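Local coordinates for citrate lyase (Yersinia pestis, PDB 3QLL), which probably acts as a magnesium-dependent lyase related to the beta subunit of citrate lyase, at residues Q239-R244 and S251-I256; S47-P52 and A259-I264. All blocks are in the same frame, centred on the assembly; numbering follows the deposited sequence.

Interaction 1. Residues Q239-R244 and S251-I256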
ATOM      1  N   GLN A 239      20.892   3.887 -12.904  1.00 57.81           N
ATOM      2  CA  GLN A 239      21.086   2.436 -12.843  1.00 62.07           C
ATOM      3  C   GLN A 239      20.353   1.772 -11.675  1.00 62.60           C
ATOM      4  O   GLN A 239      19.712   0.735 -11.830  1.00 64.86           O
ATOM      5  CB  GLN A 239      22.587   2.092 -12.766  1.00 63.93           C
ATOM      6  CG  GLN A 239      23.356   2.327 -14.060  1.00 63.30           C
ATOM      7  CD  GLN A 239      24.868   2.160 -13.942  1.00 69.44           C
ATOM      8  OE1 GLN A 239      25.429   2.091 -12.825  1.00 71.66           O
ATOM      9  NE2 GLN A 239      25.556   2.198 -15.084  1.00 58.68           N
ATOM     10  N   SER A 240      20.514   2.373 -10.509  1.00 55.70           N
ATOM     11  CA  SER A 240      19.895   1.927  -9.287  1.00 50.44           C
ATOM     12  C   SER A 240      18.351   1.942  -9.399  1.00 52.46           C
ATOM     13  O   SER A 240      17.694   0.948  -9.041  1.00 46.80           O
ATOM     14  CB  SER A 240      20.362   2.778  -8.118  1.00 59.68           C
ATOM     15  OG  SER A 240      19.731   2.373  -6.920  1.00 80.70           O
ATOM     16  N   GLU A 241      17.788   3.071  -9.866  1.00 48.30           N
ATOM     17  CA  GLU A 241      16.330   3.226 -10.002  1.00 50.02           C
ATOM     18  C   GLU A 241      15.774   2.218 -11.010  1.00 55.93           C
ATOM     19  O   GLU A 241      14.693   1.587 -10.771  1.00 47.08           O
ATOM     20  CB  GLU A 241      15.933   4.672 -10.384  1.00 48.66           C
ATOM     21  CG  GLU A 241      14.422   4.897 -10.414  1.00 51.87           C
ATOM     22  CD  GLU A 241      13.995   6.377 -10.543  1.00 56.31           C
ATOM     23  OE1 GLU A 241      13.568   6.802 -11.640  1.00 58.75           O
ATOM     24  OE2 GLU A 241      14.077   7.109  -9.513  1.00 53.44           O
ATOM     25  N   THR A 242      16.507   2.046 -12.110  1.00 46.39           N
ATOM     26  CA  THR A 242      16.084   1.122 -13.157  1.00 47.13           C
ATOM     27  C   THR A 242      16.003  -0.339 -12.656  1.00 51.77           C
ATOM     28  O   THR A 242      15.012  -1.034 -12.874  1.00 54.85           O
ATOM     29  CB  THR A 242      17.042   1.212 -14.393  1.00 53.87           C
ATOM     30  OG1 THR A 242      17.164   2.582 -14.786  1.00 51.06           O
ATOM     31  CG2 THR A 242      16.530   0.420 -15.564  1.00 51.65           C
ATOM     32  N   LEU A 243      17.021  -0.765 -11.918  1.00 53.83           N
ATOM     33  CA  LEU A 243      17.054  -2.084 -11.307  1.00 59.03           C
ATOM     34  C   LEU A 243      15.932  -2.305 -10.278  1.00 55.59           C
ATOM     35  O   LEU A 243      15.289  -3.360 -10.252  1.00 59.40           O
ATOM     36  CB  LEU A 243      18.413  -2.309 -10.654  1.00 62.55           C
ATOM     37  CG  LEU A 243      19.532  -2.702 -11.618  1.00 75.03           C
ATOM     38  CD1 LEU A 243      20.895  -2.725 -10.903  1.00 73.83           C
ATOM     39  CD2 LEU A 243      19.231  -4.014 -12.342  1.00 73.44           C
ATOM     40  N   ARG A 244      15.737  -1.319  -9.404  1.00 54.07           N
ATOM     41  CA  ARG A 244      14.637  -1.342  -8.429  1.00 54.04           C
ATOM     42  C   ARG A 244      13.296  -1.487  -9.134  1.00 45.98           C
ATOM     43  O   ARG A 244      12.436  -2.260  -8.687  1.00 52.58           O
ATOM     44  CB  ARG A 244      14.630  -0.077  -7.567  1.00 46.03           C
ATOM     45  CG  ARG A 244      15.606  -0.125  -6.412  1.00 55.83           C
ATOM     46  CD  ARG A 244      15.505   1.119  -5.507  1.00 68.88           C
ATOM     47  NE  ARG A 244      15.176   0.759  -4.128  1.00 75.68           N
ATOM     48  CZ  ARG A 244      15.413   1.530  -3.068  1.00 76.74           C
ATOM     49  NH1 ARG A 244      15.957   2.732  -3.226  1.00 75.10           N
ATOM     50  NH2 ARG A 244      15.088   1.112  -1.847  1.00 74.08           N
ATOM     51  N   SER A 251       8.446  -3.213 -16.706  1.00 48.98           N
ATOM     52  CA  SER A 251       8.996  -3.884 -17.880  1.00 48.65           C
ATOM     53  C   SER A 251       9.803  -2.895 -18.669  1.00 57.54           C
ATOM     54  O   SER A 251      10.523  -3.278 -19.593  1.00 54.55           O
ATOM     55  CB  SER A 251       7.859  -4.416 -18.781  1.00 44.91           C
ATOM     56  OG  SER A 251       6.979  -5.261 -18.054  1.00 72.58           O
ATOM     57  N   ALA A 252       9.645  -1.616 -18.341  1.00 46.58           N
ATOM     58  CA  ALA A 252      10.291  -0.570 -19.109  1.00 46.16           C
ATOM     59  C   ALA A 252      10.412   0.673 -18.282  1.00 48.50           C
ATOM     60  O   ALA A 252       9.761   0.801 -17.264  1.00 46.01           O
ATOM     61  CB  ALA A 252       9.534  -0.289 -20.391  1.00 43.34           C
ATOM     62  N   LYS A 253      11.171   1.630 -18.785  1.00 44.68           N
ATOM     63  CA  LYS A 253      11.367   2.884 -18.088  1.00 50.63           C
ATOM     64  C   LYS A 253      11.484   4.054 -19.089  1.00 55.75           C
ATOM     65  O   LYS A 253      12.147   3.940 -20.128  1.00 50.76           O
ATOM     66  CB  LYS A 253      12.622   2.803 -17.194  1.00 50.87           C
ATOM     67  CG  LYS A 253      12.949   4.039 -16.382  1.00 44.04           C
ATOM     68  CD  LYS A 253      14.093   3.757 -15.391  1.00 52.90           C
ATOM     69  CE  LYS A 253      14.420   4.982 -14.518  1.00 51.07           C
ATOM     70  NZ  LYS A 253      13.319   5.340 -13.576  1.00 44.61           N
ATOM     71  N   ALA A 254      10.833   5.169 -18.757  1.00 45.92           N
ATOM     72  CA  ALA A 254      10.893   6.361 -19.589  1.00 46.41           C
ATOM     73  C   ALA A 254      12.208   7.100 -19.426  1.00 46.26           C
ATOM     74  O   ALA A 254      12.999   6.856 -18.492  1.00 53.02           O
ATOM     75  CB  ALA A 254       9.715   7.299 -19.282  1.00 42.43           C
ATOM     76  N   ALA A 255      12.417   8.077 -20.290  1.00 43.40           N
ATOM     77  CA  ALA A 255      13.689   8.771 -20.312  1.00 45.47           C
ATOM     78  C   ALA A 255      13.437  10.163 -20.846  1.00 53.28           C
ATOM     79  O   ALA A 255      12.498  10.376 -21.593  1.00 58.38           O
ATOM     80  CB  ALA A 255      14.717   8.013 -21.180  1.00 45.97           C
ATOM     81  N   ILE A 256      14.301  11.103 -20.493  1.00 65.65           N
ATOM     82  CA  ILE A 256      14.089  12.480 -20.901  1.00 66.99           C
ATOM     83  C   ILE A 256      15.350  12.981 -21.582  1.00 72.04           C
ATOM     84  O   ILE A 256      15.433  14.146 -21.944  1.00 79.39           O
ATOM     85  CB  ILE A 256      13.719  13.396 -19.693  1.00 58.88           C
ATOM     86  CG1 ILE A 256      14.341  12.884 -18.394  1.00 63.86           C
ATOM     87  CG2 ILE A 256      12.212  13.471 -19.521  1.00 53.31           C
ATOM     88  CD1 ILE A 256      15.791  13.218 -18.225  1.00 71.23           C
TER
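K253 and E241 make a salt bridge between a barrel strand and the helix that covers it, and illustrate how a charge can be kept in a largely buried layer. NZ of K253 donates a hydrogen bond to OE1 of E241. The modelled separation of these two atoms, 2.4 Å, is very short, so its exact value is doubtful even though the pairing is clear. The two side chains meet at about a right angle. The lysine reaches from the strand as an extended chain as far as CE, and only its last torsion (chi4 67°) bends, turning the ammonium group toward the carboxylate of E241. E241 sends CG anti to its own backbone N (chi1 -175°) and runs on extended, so that its CG also passes 3.4 Å from NZ of K253. The same ammonium group forms a salt bridge with D226 and a hydrogen bond to the carbonyl O of A227, and three oxygens thus grip one nitrogen. Two carboxylates close by would be expected to favour a charged lysine.

Apolar and mixed packing holds the middle of the lysine chain. T242, one residue further along the helix, lies obliquely against it: OG1 of T242 is 3.3 Å from CD of K253, and CG2 of T242 comes within 4.1 Å of that same carbon. The hydroxyl has its polar partner one turn back, in the carbonyl O of L238; its contact with the methylenes of K253 is one of packing.

Helix 235-248 connects strand 224-226 to strand 252-255, and K253, through D226 at the end of the first strand and E241 on the helix, ties together all three elements. The arrangement is that of the last beta-alpha-beta crossover of an eight-stranded TIM barrel, with its helix laid against the outside of the sheet.

Interaction 2. Residues S47-P52 and A259-I264; sequences SWLFTP and AQISTI
I261 lays its branched side chain against S47 and L49, an example of how a helix is fitted to a strand more than 200 residues away in sequence. From CB the side chain divides. The CG2 branch ends 4.0 Å from OG of S47, beside a hydroxyl that is hydrogen-bonded to N265 OD1 and to the backbone N of D68. The other branch leaves with CG1 anti to the carbonyl carbon (chi1 -64°), and a second bend (chi2 -57°) swings CD1 over to the strand. There this terminal methyl settles between two residues whose CB atoms both point at the helix: it is 4.0 Å from CB of S47 and 4.1 Å from CB of L49.

One turn on, I264 completes the grip. Its CG2 approaches CB of S47 to 4.0 Å, so the small serine is met by a methyl from each of two isoleucines. A255 of the neighbouring strand touches both of them, while A67 adjoins L49 and I261 from the loop ahead of strand 69-73.

The side chain of L49 lies about 11 Å from that of R107, a predicted substrate-binding residue. Helix 261-267, which follows the eighth strand, packs here over the first, as expected where a TIM barrel closes.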
ATOM      1  N   SER A  47      12.663   1.031 -23.440  1.00 52.80           N
ATOM      2  CA  SER A  47      12.928   2.466 -23.316  1.00 60.07           C
ATOM      3  C   SER A  47      11.899   3.333 -24.043  1.00 52.47           C
ATOM      4  O   SER A  47      11.628   3.138 -25.217  1.00 57.58           O
ATOM      5  CB  SER A  47      14.339   2.804 -23.845  1.00 56.09           C
ATOM      6  OG  SER A  47      14.624   2.108 -25.045  1.00 62.24           O
ATOM      7  N   TRP A  48      11.362   4.303 -23.339  1.00 50.94           N
ATOM      8  CA  TRP A  48      10.472   5.290 -23.928  1.00 54.93           C
ATOM      9  C   TRP A  48      11.064   6.684 -23.783  1.00 49.57           C
ATOM     10  O   TRP A  48      11.213   7.186 -22.669  1.00 46.34           O
ATOM     11  CB  TRP A  48       9.091   5.242 -23.257  1.00 47.29           C
ATOM     12  CG  TRP A  48       8.363   3.968 -23.520  1.00 56.14           C
ATOM     13  CD1 TRP A  48       8.760   2.707 -23.159  1.00 54.20           C
ATOM     14  CD2 TRP A  48       7.094   3.818 -24.155  1.00 56.26           C
ATOM     15  NE1 TRP A  48       7.833   1.789 -23.546  1.00 57.74           N
ATOM     16  CE2 TRP A  48       6.785   2.435 -24.145  1.00 59.08           C
ATOM     17  CE3 TRP A  48       6.174   4.715 -24.711  1.00 49.87           C
ATOM     18  CZ2 TRP A  48       5.607   1.920 -24.699  1.00 52.22           C
ATOM     19  CZ3 TRP A  48       5.004   4.206 -25.270  1.00 57.50           C
ATOM     20  CH2 TRP A  48       4.727   2.822 -25.256  1.00 59.66           C
ATOM     21  N   LEU A  49      11.391   7.315 -24.896  1.00 56.66           N
ATOM     22  CA  LEU A  49      12.083   8.608 -24.859  1.00 56.86           C
ATOM     23  C   LEU A  49      11.151   9.751 -25.184  1.00 62.40           C
ATOM     24  O   LEU A  49      10.608   9.816 -26.298  1.00 62.68           O
ATOM     25  CB  LEU A  49      13.255   8.619 -25.819  1.00 45.60           C
ATOM     26  CG  LEU A  49      14.094   9.893 -25.864  1.00 57.77           C
ATOM     27  CD1 LEU A  49      14.802  10.313 -24.539  1.00 48.07           C
ATOM     28  CD2 LEU A  49      15.090   9.688 -26.987  1.00 59.81           C
ATOM     29  N   PHE A  50      11.017  10.675 -24.232  1.00 57.79           N
ATOM     30  CA  PHE A  50      10.259  11.907 -24.441  1.00 59.94           C
ATOM     31  C   PHE A  50      11.131  12.887 -25.211  1.00 64.66           C
ATOM     32  O   PHE A  50      12.221  13.210 -24.777  1.00 64.75           O
ATOM     33  CB  PHE A  50       9.835  12.549 -23.109  1.00 54.37           C
ATOM     34  CG  PHE A  50       8.723  11.846 -22.400  1.00 55.80           C
ATOM     35  CD1 PHE A  50       7.403  11.999 -22.820  1.00 52.31           C
ATOM     36  CD2 PHE A  50       8.982  11.052 -21.278  1.00 59.21           C
ATOM     37  CE1 PHE A  50       6.372  11.362 -22.153  1.00 60.16           C
ATOM     38  CE2 PHE A  50       7.942  10.418 -20.599  1.00 59.72           C
ATOM     39  CZ  PHE A  50       6.641  10.572 -21.042  1.00 62.33           C
ATOM     40  N   THR A  51      10.650  13.349 -26.357  1.00 59.47           N
ATOM     41  CA  THR A  51      11.264  14.503 -26.992  1.00 74.06           C
ATOM     42  C   THR A  51      10.198  15.531 -27.395  1.00 65.19           C
ATOM     43  O   THR A  51       9.185  15.194 -28.024  1.00 61.27           O
ATOM     44  CB  THR A  51      12.095  14.086 -28.250  1.00 84.87           C
ATOM     45  OG1 THR A  51      11.304  13.260 -29.117  1.00 85.28           O
ATOM     46  CG2 THR A  51      13.310  13.294 -27.824  1.00 91.64           C
ATOM     47  N   PRO A  52      10.441  16.798 -27.034  1.00 64.84           N
ATOM     48  CA  PRO A  52       9.525  17.904 -27.315  1.00 65.63           C
ATOM     49  C   PRO A  52       9.358  18.053 -28.807  1.00 69.93           C
ATOM     50  O   PRO A  52      10.313  17.798 -29.548  1.00 72.54           O
ATOM     51  CB  PRO A  52      10.227  19.119 -26.713  1.00 71.28           C
ATOM     52  CG  PRO A  52      11.667  18.717 -26.603  1.00 75.20           C
ATOM     53  CD  PRO A  52      11.645  17.246 -26.320  1.00 68.77           C
ATOM     54  N   ALA A 259      21.050  10.036 -23.601  1.00 59.55           N
ATOM     55  CA  ALA A 259      22.170   9.433 -22.861  1.00 68.94           C
ATOM     56  C   ALA A 259      21.717   8.320 -21.898  1.00 65.77           C
ATOM     57  O   ALA A 259      22.506   7.446 -21.503  1.00 68.67           O
ATOM     58  CB  ALA A 259      22.925  10.503 -22.093  1.00 63.74           C
ATOM     59  N   GLN A 260      20.454   8.381 -21.491  1.00 52.46           N
ATOM     60  CA  GLN A 260      19.939   7.412 -20.547  1.00 61.07           C
ATOM     61  C   GLN A 260      19.555   6.118 -21.250  1.00 60.54           C
ATOM     62  O   GLN A 260      19.521   5.061 -20.607  1.00 61.87           O
ATOM     63  CB  GLN A 260      18.726   7.985 -19.794  1.00 61.75           C
ATOM     64  CG  GLN A 260      19.006   9.175 -18.908  1.00 53.20           C
ATOM     65  CD  GLN A 260      17.737   9.743 -18.282  1.00 54.25           C
ATOM     66  OE1 GLN A 260      16.640   9.662 -18.864  1.00 53.57           O
ATOM     67  NE2 GLN A 260      17.872  10.320 -17.095  1.00 54.47           N
ATOM     68  N   ILE A 261      19.375   6.194 -22.569  1.00 55.56           N
ATOM     69  CA  ILE A 261      18.754   5.105 -23.323  1.00 67.57           C
ATOM     70  C   ILE A 261      19.522   3.792 -23.271  1.00 72.76           C
ATOM     71  O   ILE A 261      18.924   2.736 -23.070  1.00 73.10           O
ATOM     72  CB  ILE A 261      18.506   5.497 -24.806  1.00 63.21           C
ATOM     73  CG1 ILE A 261      17.503   6.646 -24.883  1.00 63.52           C
ATOM     74  CG2 ILE A 261      17.934   4.327 -25.601  1.00 67.89           C
ATOM     75  CD1 ILE A 261      16.208   6.335 -24.234  1.00 67.07           C
ATOM     76  N   SER A 262      20.835   3.846 -23.473  1.00 79.06           N
ATOM     77  CA  SER A 262      21.627   2.624 -23.521  1.00 80.41           C
ATOM     78  C   SER A 262      21.618   1.938 -22.144  1.00 67.26           C
ATOM     79  O   SER A 262      21.497   0.715 -22.051  1.00 65.64           O
ATOM     80  CB  SER A 262      23.072   2.913 -23.989  1.00 78.84           C
ATOM     81  OG  SER A 262      23.918   3.392 -22.958  1.00 80.63           O
ATOM     82  N   THR A 263      21.740   2.725 -21.084  1.00 57.77           N
ATOM     83  CA  THR A 263      21.659   2.181 -19.726  1.00 60.11           C
ATOM     84  C   THR A 263      20.336   1.445 -19.469  1.00 59.38           C
ATOM     85  O   THR A 263      20.336   0.312 -18.970  1.00 57.75           O
ATOM     86  CB  THR A 263      21.809   3.310 -18.679  1.00 61.80           C
ATOM     87  OG1 THR A 263      23.101   3.943 -18.836  1.00 62.89           O
ATOM     88  CG2 THR A 263      21.720   2.758 -17.296  1.00 50.95           C
ATOM     89  N   ILE A 264      19.230   2.063 -19.866  1.00 50.79           N
ATOM     90  CA  ILE A 264      17.913   1.500 -19.647  1.00 51.18           C
ATOM     91  C   ILE A 264      17.737   0.232 -20.508  1.00 62.38           C
ATOM     92  O   ILE A 264      17.224  -0.795 -20.036  1.00 67.02           O
ATOM     93  CB  ILE A 264      16.807   2.513 -19.967  1.00 49.82           C
ATOM     94  CG1 ILE A 264      16.754   3.614 -18.898  1.00 62.78           C
ATOM     95  CG2 ILE A 264      15.474   1.807 -20.108  1.00 43.75           C
ATOM     96  CD1 ILE A 264      15.835   4.802 -19.265  1.00 59.18           C
TER

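In the fold
Both contacts are buried and lie between the barrel and its outer helices, their centres 10 Å apart, and strand 252-255 ties them together. In interaction 1 that strand meets the helix preceding it; in interaction 2 the helix following it crosses to the neighbouring strand, 47-52. A probable hydrogen bond from F50 N to A255 O (3.0 Å) joins the two strands, and Q239 CG packs 3.7 Å from T263 CG2 where the helices adjoin. The chemistry differs: interaction 1 links residues close in sequence by pairing a buried lysine with a partly exposed glutamate, whereas interaction 2 joins the first strand to the helix after the last, setting isoleucine methyls against the strand's CB atoms.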